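Local coordinates for protein glutathione s-transferase I (PDB 1AXD) that catalyses the transfer of glutathione to electrophilic compounds, a reaction by which maize detoxifies herbicides, at residues K4-V9 / E29-N34; W12-C17 / G52-L57; E81-G86 / L160-L165. All blocks are in the same frame, centred on the assembly; numbering follows the deposited sequence.

Interaction 1 (K4-V9 / E29-N34); sequences KLYGAV and EIVPIN
Leu-5 is gripped from both ends by the neighbouring parallel strand: its N gives a hydrogen bond to Glu-29 O (2.7 Å, N-H...O 175°), and its O receives Val-31 N at 2.8 Å. Gly-7 N then reaches Val-31 O at 2.9 Å, carrying the pattern just past the strand end. On one face of the sheet the Tyr-6 ring lies beside Val-31, both side chains pointing the same way, with Tyr-6 CD1 3.5 Å from Val-31 CB. Along the same face Lys-4, bent at chi2 (-59°), brings NZ within 3.5 Å of Glu-29 OE1, a weak salt bridge. The Val-9 and Ile-30 side chains cross at about a right angle, Val-9 CG1 3.7 Å from Ile-30 CD1. Beyond the strands one water spans Ala-8 N (2.9 Å) and Ile-33 O (3.0 Å). Further out, Gln-58 hydrogen-bonds Tyr-6 OH and Arg-48 makes a cation-pi contact with the ring, while on the other face Leu-5 packs on Cys-17 and Leu-21 of helix 14-24. The pair frames the beta-alpha-beta unit of a thioredoxin-like fold. Its cohesion rests on main-chain bonds and apolar flanks; the weak Lys-4 to Glu-29 ion pair, on an exposed glutamate, probably adds little.

Interaction 2 (W12-C17 / G52-L57); sequences WNLTRC and GQVPAL
The flat peptide unit between Val-54 and Pro-55, a cis bond, meets Leu-14 over one face: Leu-14 CD2 stands almost directly above Pro-55 N at 3.1 Å, nearly perpendicular to the plane of that nitrogen's bonds. The same methyl, Leu-14 CD2, lies 3.7 Å from Val-54 CG2. Nearer the rim of the pyrrolidine ring, Cys-17 SG approaches Pro-55 CG at 3.8 Å, close to the plane of the bonds at Pro-55 N, and Asn-13 CB lies 4.0 Å from Pro-55 CD. The Arg-16 guanidinium takes no part in the proline contact; Trp-12 O lies 4.2 Å above the centre of one of its faces. The 3.1 Å approach of Leu-14 CD2 to Pro-55 N is very short for a non-bonded pair, and the Leu-14 chi1 of -29° is not staggered; that value is therefore doubtful in detail, although the place of the leucine over the proline is clear. With SG opposite the carbonyl carbon (chi1 -58°), the sulfur of Cys-17 leans from helix 14-24 onto the ring. Ser-67 of helix 67-78 also packs on Pro-55, and Ser-11 OG is hydrogen-bonded to Asn-13 N. An alanine in place of Pro-55 would remove CG and CD, the ring carbons that meet Cys-17 SG and Leu-14 CD2, and is likely to destabilise the cis peptide, disturbing the backbone of Val-54. That backbone matters, because Val-54 makes main-chain hydrogen bonds to the bound glutathione peptide and Gln-53 NE2 bonds its backbone. A cis-proline loop facing the start of the first helix is a hallmark of the thioredoxin fold. Here no hydrogen bond crosses the contact and its side-chain contacts are apolar, consistent with shape fit holding the loop in place while its polar backbone serves the ligand.

Interaction 3 (E81-G86 / L160-L165); sequences ELLREG and LSLADL
Leu-82 and Leu-83 pack against the start of helix 162-165, which opens with a capping box formed by Ser-161 and Asp-164, the N-capping motif of the glutathione transferase helical domain. Leu-82, part of a 3-10 segment, contributes on two levels. Its side chain, with CG opposite the carbonyl carbon (chi1 -72°), crosses Leu-165 at about a right angle, CD2 to CD2 3.6 Å; Leu-82 CD2 also comes within 4.2 Å of Leu-160 CD2. Its carbonyl bonds the helix start directly: Leu-162 N gives a hydrogen bond to Leu-82 O at 2.9 Å, with the donor in the carbonyl plane and an N-H...O angle of 146°. Leu-83 follows, lying alongside Leu-162 and pointing the same way, with Leu-83 CD1 3.4 Å from Leu-162 CD1; both pack on helix 67-78, through Ala-75 for Leu-83 and Cys-71 for Leu-162. Arg-84 NE forms a salt bridge with Glu-90 on helix 88-122, and its side chain makes a cation-pi contact with Phe-159. The poorly ordered Glu-85 lies near Glu-85 of the second subunit. The linker between the two domains is thus bonded to a first-turn amide that the capping box itself does not use. Within the box, Ser-161 OG accepts a weak bond from Ala-163 N, and Ser-161 N reaches Asp-164 OD2 at 3.2 Å, on the anti side of the carboxylate.

How the interactions relate
Interactions 1 and 2 belong to the thioredoxin-like N-terminal domain, with centres 8 Å apart; their segments alternate along the chain, so 12-17 falls between 4-9 and 29-34. They meet where Leu-14 packs on Gly-7 and Ala-8 and through the sheet, where Tyr-6 N lies 2.7 Å from Ala-56 O, a probable hydrogen bond between strands 3-6 and 56-59. Helix 14-24, which carries most of 12-17, also links the two parallel strands of interaction 1. Interaction 3 comes later in sequence, its centre about 25 Å from that of interaction 1 and 20 Å from that of interaction 2, touching neither. It joins the interdomain linker to the helical domain, whereas interaction 2 borders the bound glutathione peptide.

Interaction 1 (K4-V9 / E29-N34)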
loop_
_atom_site.group_PDB
_atom_site.type_symbol
_atom_site.label_atom_id
_atom_site.label_comp_id
_atom_site.label_asym_id
_atom_site.label_seq_id
_atom_site.Cartn_x
_atom_site.Cartn_y
_atom_site.Cartn_z
ATOM N N LYS A 4 18.570 -6.458 11.929
ATOM C CA LYS A 4 19.191 -5.169 11.623
ATOM C C LYS A 4 18.265 -4.379 10.758
ATOM O O LYS A 4 17.891 -4.856 9.699
ATOM C CB LYS A 4 20.516 -5.330 10.872
ATOM C CG LYS A 4 21.413 -6.463 11.331
ATOM C CD LYS A 4 21.800 -6.337 12.778
ATOM C CE LYS A 4 22.531 -7.585 13.238
ATOM N NZ LYS A 4 22.679 -7.600 14.722
ATOM N N LEU A 5 17.877 -3.191 11.210
ATOM C CA LEU A 5 17.000 -2.312 10.443
ATOM C C LEU A 5 17.892 -1.314 9.733
ATOM O O LEU A 5 18.603 -0.569 10.389
ATOM C CB LEU A 5 16.004 -1.604 11.371
ATOM C CG LEU A 5 14.945 -0.664 10.784
ATOM C CD1 LEU A 5 13.999 -1.413 9.807
ATOM C CD2 LEU A 5 14.141 -0.085 11.957
ATOM N N TYR A 6 17.864 -1.317 8.407
ATOM C CA TYR A 6 18.705 -0.434 7.622
ATOM C C TYR A 6 18.084 0.865 7.249
ATOM O O TYR A 6 17.004 0.872 6.673
ATOM C CB TYR A 6 19.168 -1.168 6.373
ATOM C CG TYR A 6 20.048 -2.353 6.679
ATOM C CD1 TYR A 6 21.388 -2.168 6.990
ATOM C CD2 TYR A 6 19.548 -3.657 6.646
ATOM C CE1 TYR A 6 22.218 -3.235 7.256
ATOM C CE2 TYR A 6 20.375 -4.743 6.916
ATOM C CZ TYR A 6 21.715 -4.516 7.216
ATOM O OH TYR A 6 22.589 -5.549 7.452
ATOM N N GLY A 7 18.772 1.962 7.550
ATOM C CA GLY A 7 18.271 3.281 7.218
ATOM C C GLY A 7 18.616 4.313 8.269
ATOM O O GLY A 7 18.865 3.966 9.410
ATOM N N ALA A 8 18.627 5.582 7.873
ATOM C CA ALA A 8 18.922 6.685 8.784
ATOM C C ALA A 8 17.662 7.068 9.533
ATOM O O ALA A 8 16.665 7.345 8.895
ATOM C CB ALA A 8 19.474 7.880 7.985
ATOM N N VAL A 9 17.737 7.184 10.859
ATOM C CA VAL A 9 16.580 7.522 11.713
ATOM C C VAL A 9 15.786 8.752 11.334
ATOM O O VAL A 9 14.704 8.951 11.864
ATOM C CB VAL A 9 16.980 7.667 13.210
ATOM C CG1 VAL A 9 17.776 6.441 13.683
ATOM C CG2 VAL A 9 17.778 8.958 13.431
ATOM N N GLU A 29 18.409 -3.536 15.822
ATOM C CA GLU A 29 19.279 -2.382 15.884
ATOM C C GLU A 29 19.220 -1.681 14.561
ATOM O O GLU A 29 18.867 -2.299 13.575
ATOM C CB GLU A 29 20.710 -2.790 16.228
ATOM C CG GLU A 29 21.358 -3.728 15.253
ATOM C CD GLU A 29 22.757 -4.107 15.689
ATOM O OE1 GLU A 29 22.898 -4.766 16.745
ATOM O OE2 GLU A 29 23.714 -3.741 14.974
ATOM N N ILE A 30 19.520 -0.391 14.539
ATOM C CA ILE A 30 19.475 0.367 13.302
ATOM C C ILE A 30 20.848 0.519 12.732
ATOM O O ILE A 30 21.797 0.653 13.481
ATOM C CB ILE A 30 18.845 1.760 13.520
ATOM C CG1 ILE A 30 17.545 1.617 14.313
ATOM C CG2 ILE A 30 18.573 2.451 12.155
ATOM C CD1 ILE A 30 16.832 2.923 14.572
ATOM N N VAL A 31 20.954 0.491 11.413
ATOM C CA VAL A 31 22.220 0.632 10.722
ATOM C C VAL A 31 22.025 1.767 9.757
ATOM O O VAL A 31 21.343 1.599 8.760
ATOM C CB VAL A 31 22.569 -0.684 9.988
ATOM C CG1 VAL A 31 23.833 -0.534 9.125
ATOM C CG2 VAL A 31 22.771 -1.803 11.016
ATOM N N PRO A 32 22.527 2.966 10.091
ATOM C CA PRO A 32 22.377 4.120 9.208
ATOM C C PRO A 32 22.962 3.926 7.840
ATOM O O PRO A 32 23.962 3.236 7.702
ATOM C CB PRO A 32 23.088 5.235 9.980
ATOM C CG PRO A 32 24.087 4.504 10.815
ATOM C CD PRO A 32 23.265 3.348 11.306
ATOM N N ILE A 33 22.297 4.494 6.837
ATOM C CA ILE A 33 22.731 4.424 5.454
ATOM C C ILE A 33 22.925 5.854 5.040
ATOM O O ILE A 33 22.000 6.646 5.167
ATOM C CB ILE A 33 21.667 3.756 4.565
ATOM C CG1 ILE A 33 21.408 2.322 5.040
ATOM C CG2 ILE A 33 22.103 3.776 3.083
ATOM C CD1 ILE A 33 22.526 1.350 4.775
ATOM N N ASN A 34 24.134 6.196 4.616
ATOM C CA ASN A 34 24.449 7.552 4.210
ATOM C C ASN A 34 24.093 7.750 2.769
ATOM O O ASN A 34 24.507 6.957 1.930
ATOM C CB ASN A 34 25.933 7.810 4.442
ATOM C CG ASN A 34 26.317 9.258 4.261
ATOM O OD1 ASN A 34 25.479 10.127 4.060
ATOM N ND2 ASN A 34 27.611 9.522 4.325
HETATM O O HOH W 1 19.079 6.223 5.097
#

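Interaction 2 (W12-C17 / G52-L57)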
loop_
_atom_site.group_PDB
_atom_site.type_symbol
_atom_site.label_atom_id
_atom_site.label_comp_id
_atom_site.label_asym_id
_atom_site.label_seq_id
_atom_site.Cartn_x
_atom_site.Cartn_y
_atom_site.Cartn_z
ATOM N N TRP A 12 10.948 9.074 7.953
ATOM C CA TRP A 12 9.738 8.607 8.609
ATOM C C TRP A 12 9.273 7.249 8.120
ATOM O O TRP A 12 8.339 6.698 8.676
ATOM C CB TRP A 12 8.618 9.662 8.615
ATOM C CG TRP A 12 8.211 10.212 7.306
ATOM C CD1 TRP A 12 7.491 9.576 6.336
ATOM C CD2 TRP A 12 8.465 11.533 6.819
ATOM N NE1 TRP A 12 7.284 10.422 5.273
ATOM C CE2 TRP A 12 7.871 11.631 5.541
ATOM C CE3 TRP A 12 9.138 12.646 7.339
ATOM C CZ2 TRP A 12 7.930 12.801 4.770
ATOM C CZ3 TRP A 12 9.194 13.816 6.566
ATOM C CH2 TRP A 12 8.593 13.878 5.299
ATOM N N ASN A 13 9.966 6.676 7.141
ATOM C CA ASN A 13 9.610 5.352 6.650
ATOM C C ASN A 13 10.286 4.319 7.475
ATOM O O ASN A 13 9.718 3.271 7.713
ATOM C CB ASN A 13 9.955 5.195 5.172
ATOM C CG ASN A 13 8.985 5.939 4.276
ATOM O OD1 ASN A 13 9.346 6.904 3.641
ATOM N ND2 ASN A 13 7.734 5.514 4.269
ATOM N N LEU A 14 11.470 4.629 7.975
ATOM C CA LEU A 14 12.210 3.700 8.815
ATOM C C LEU A 14 11.666 3.742 10.188
ATOM O O LEU A 14 11.733 2.738 10.895
ATOM C CB LEU A 14 13.680 4.078 8.858
ATOM C CG LEU A 14 14.151 4.768 7.596
ATOM C CD1 LEU A 14 15.597 5.092 7.733
ATOM C CD2 LEU A 14 13.951 3.891 6.395
ATOM N N THR A 15 11.163 4.901 10.607
ATOM C CA THR A 15 10.600 5.010 11.939
ATOM C C THR A 15 9.236 4.380 11.983
ATOM O O THR A 15 8.754 4.083 13.051
ATOM C CB THR A 15 10.648 6.458 12.485
ATOM O OG1 THR A 15 10.042 7.366 11.556
ATOM C CG2 THR A 15 12.110 6.878 12.682
ATOM N N ARG A 16 8.637 4.114 10.831
ATOM C CA ARG A 16 7.348 3.426 10.811
ATOM C C ARG A 16 7.678 1.994 11.253
ATOM O O ARG A 16 6.962 1.432 12.059
ATOM C CB ARG A 16 6.738 3.442 9.396
ATOM C CG ARG A 16 5.331 2.857 9.322
ATOM C CD ARG A 16 4.657 3.078 7.978
ATOM N NE ARG A 16 4.494 4.492 7.630
ATOM C CZ ARG A 16 5.057 5.068 6.568
ATOM N NH1 ARG A 16 5.821 4.361 5.752
ATOM N NH2 ARG A 16 4.842 6.345 6.306
ATOM N N CYS A 17 8.802 1.464 10.773
ATOM C CA CYS A 17 9.273 0.128 11.114
ATOM C C CYS A 17 9.694 0.086 12.545
ATOM O O CYS A 17 9.422 -0.901 13.210
ATOM C CB CYS A 17 10.477 -0.249 10.250
ATOM S SG CYS A 17 10.186 -0.204 8.493
ATOM N N GLY A 52 17.317 -0.321 -4.368
ATOM C CA GLY A 52 18.220 0.638 -3.756
ATOM C C GLY A 52 17.681 1.749 -2.881
ATOM O O GLY A 52 17.998 2.914 -3.087
ATOM N N GLN A 53 16.915 1.395 -1.857
ATOM C CA GLN A 53 16.390 2.410 -0.958
ATOM C C GLN A 53 16.189 1.875 0.412
ATOM O O GLN A 53 16.418 0.693 0.627
ATOM C CB GLN A 53 15.106 3.034 -1.518
ATOM C CG GLN A 53 13.983 2.067 -1.806
ATOM C CD GLN A 53 12.856 2.681 -2.630
ATOM O OE1 GLN A 53 11.786 2.112 -2.722
ATOM N NE2 GLN A 53 13.098 3.839 -3.229
ATOM N N VAL A 54 15.865 2.752 1.357
ATOM C CA VAL A 54 15.634 2.352 2.745
ATOM C C VAL A 54 14.195 2.580 3.065
ATOM O O VAL A 54 13.601 3.488 2.504
ATOM C CB VAL A 54 16.527 3.155 3.741
ATOM C CG1 VAL A 54 18.019 2.870 3.478
ATOM C CG2 VAL A 54 16.245 4.664 3.629
ATOM N N PRO A 55 13.628 1.836 4.030
ATOM C CA PRO A 55 14.246 0.793 4.858
ATOM C C PRO A 55 14.446 -0.555 4.243
ATOM O O PRO A 55 13.903 -0.831 3.185
ATOM C CB PRO A 55 13.277 0.693 6.029
ATOM C CG PRO A 55 11.964 0.853 5.348
ATOM C CD PRO A 55 12.216 2.023 4.410
ATOM N N ALA A 56 15.212 -1.384 4.948
ATOM C CA ALA A 56 15.517 -2.757 4.583
ATOM C C ALA A 56 15.728 -3.480 5.909
ATOM O O ALA A 56 16.332 -2.901 6.803
ATOM C CB ALA A 56 16.780 -2.805 3.709
ATOM N N LEU A 57 15.172 -4.679 6.073
ATOM C CA LEU A 57 15.349 -5.433 7.317
ATOM C C LEU A 57 15.997 -6.779 7.077
ATOM O O LEU A 57 15.718 -7.419 6.068
ATOM C CB LEU A 57 14.015 -5.650 8.046
ATOM C CG LEU A 57 14.135 -6.304 9.438
ATOM C CD1 LEU A 57 14.205 -5.233 10.531
ATOM C CD2 LEU A 57 12.946 -7.231 9.708
#

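Interaction 3 (E81-G86 / L160-L165)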
loop_
_atom_site.group_PDB
_atom_site.type_symbol
_atom_site.label_atom_id
_atom_site.label_comp_id
_atom_site.label_asym_id
_atom_site.label_seq_id
_atom_site.Cartn_x
_atom_site.Cartn_y
_atom_site.Cartn_z
ATOM N N GLU A 81 -0.931 -10.341 17.634
ATOM C CA GLU A 81 -2.173 -9.748 18.097
ATOM C C GLU A 81 -2.394 -8.409 17.424
ATOM O O GLU A 81 -3.531 -7.983 17.293
ATOM C CB GLU A 81 -2.123 -9.577 19.611
ATOM C CG GLU A 81 -1.979 -10.887 20.397
ATOM C CD GLU A 81 -0.588 -11.512 20.318
ATOM O OE1 GLU A 81 0.410 -10.758 20.312
ATOM O OE2 GLU A 81 -0.495 -12.765 20.278
ATOM N N LEU A 82 -1.313 -7.770 16.984
ATOM C CA LEU A 82 -1.390 -6.480 16.300
ATOM C C LEU A 82 -1.971 -6.635 14.904
ATOM O O LEU A 82 -2.269 -5.638 14.270
ATOM C CB LEU A 82 0.002 -5.833 16.222
ATOM C CG LEU A 82 0.637 -5.257 17.493
ATOM C CD1 LEU A 82 2.118 -4.906 17.236
ATOM C CD2 LEU A 82 -0.139 -4.013 17.956
ATOM N N LEU A 83 -2.108 -7.874 14.437
ATOM C CA LEU A 83 -2.661 -8.181 13.118
ATOM C C LEU A 83 -3.999 -8.883 13.216
ATOM O O LEU A 83 -4.624 -9.129 12.192
ATOM C CB LEU A 83 -1.697 -9.080 12.336
ATOM C CG LEU A 83 -0.712 -8.534 11.304
ATOM C CD1 LEU A 83 -0.755 -7.006 11.269
ATOM C CD2 LEU A 83 0.705 -9.072 11.617
ATOM N N ARG A 84 -4.406 -9.248 14.424
ATOM C CA ARG A 84 -5.673 -9.940 14.645
ATOM C C ARG A 84 -5.800 -11.144 13.737
ATOM O O ARG A 84 -6.898 -11.452 13.279
ATOM C CB ARG A 84 -6.855 -8.980 14.462
ATOM C CG ARG A 84 -6.737 -7.708 15.280
ATOM C CD ARG A 84 -6.547 -8.022 16.749
ATOM N NE ARG A 84 -7.806 -8.357 17.411
ATOM C CZ ARG A 84 -8.010 -8.284 18.727
ATOM N NH1 ARG A 84 -7.038 -7.902 19.550
ATOM N NH2 ARG A 84 -9.218 -8.519 19.216
ATOM N N GLU A 85 -4.673 -11.800 13.465
ATOM C CA GLU A 85 -4.654 -12.991 12.626
ATOM C C GLU A 85 -5.409 -14.041 13.370
ATOM O O GLU A 85 -5.193 -14.198 14.563
ATOM C CB GLU A 85 -3.213 -13.469 12.377
ATOM C CG GLU A 85 -2.346 -12.541 11.512
ATOM C CD GLU A 85 -2.803 -12.431 10.054
ATOM O OE1 GLU A 85 -3.942 -12.840 9.730
ATOM O OE2 GLU A 85 -2.010 -11.922 9.228
ATOM N N GLY A 86 -6.292 -14.757 12.693
ATOM C CA GLY A 86 -7.062 -15.773 13.380
ATOM C C GLY A 86 -8.516 -15.397 13.245
ATOM O O GLY A 86 -9.351 -16.233 12.933
ATOM N N LEU A 160 -6.067 -2.087 19.555
ATOM C CA LEU A 160 -4.931 -1.470 18.875
ATOM C C LEU A 160 -4.476 -2.468 17.848
ATOM O O LEU A 160 -4.579 -3.660 18.092
ATOM C CB LEU A 160 -3.780 -1.189 19.850
ATOM C CG LEU A 160 -2.511 -0.511 19.314
ATOM C CD1 LEU A 160 -2.741 0.990 19.134
ATOM C CD2 LEU A 160 -1.363 -0.717 20.304
ATOM N N SER A 161 -3.983 -1.988 16.712
ATOM C CA SER A 161 -3.502 -2.854 15.645
ATOM C C SER A 161 -2.444 -2.127 14.857
ATOM O O SER A 161 -2.137 -0.975 15.170
ATOM C CB SER A 161 -4.662 -3.230 14.731
ATOM O OG SER A 161 -5.191 -2.077 14.094
ATOM N N LEU A 162 -1.904 -2.782 13.831
ATOM C CA LEU A 162 -0.880 -2.193 12.971
ATOM C C LEU A 162 -1.407 -0.994 12.258
ATOM O O LEU A 162 -0.630 -0.129 11.891
ATOM C CB LEU A 162 -0.383 -3.216 11.952
ATOM C CG LEU A 162 1.064 -3.644 12.118
ATOM C CD1 LEU A 162 1.473 -4.443 10.890
ATOM C CD2 LEU A 162 1.940 -2.405 12.237
ATOM N N ALA A 163 -2.720 -0.921 12.078
ATOM C CA ALA A 163 -3.330 0.222 11.410
ATOM C C ALA A 163 -3.031 1.476 12.171
ATOM O O ALA A 163 -2.729 2.482 11.554
ATOM C CB ALA A 163 -4.851 0.009 11.258
ATOM N N ASP A 164 -3.061 1.408 13.503
ATOM C CA ASP A 164 -2.799 2.567 14.350
ATOM C C ASP A 164 -1.369 2.973 14.407
ATOM O O ASP A 164 -1.082 4.123 14.139
ATOM C CB ASP A 164 -3.331 2.321 15.751
ATOM C CG ASP A 164 -4.801 2.018 15.750
ATOM O OD1 ASP A 164 -5.609 2.969 15.775
ATOM O OD2 ASP A 164 -5.157 0.824 15.683
ATOM N N LEU A 165 -0.470 2.038 14.728
ATOM C CA LEU A 165 0.972 2.309 14.817
ATOM C C LEU A 165 1.538 2.831 13.525
ATOM O O LEU A 165 2.448 3.645 13.554
ATOM C CB LEU A 165 1.759 1.046 15.199
ATOM C CG LEU A 165 1.625 0.280 16.520
ATOM C CD1 LEU A 165 1.241 1.244 17.650
ATOM C CD2 LEU A 165 0.592 -0.816 16.395
#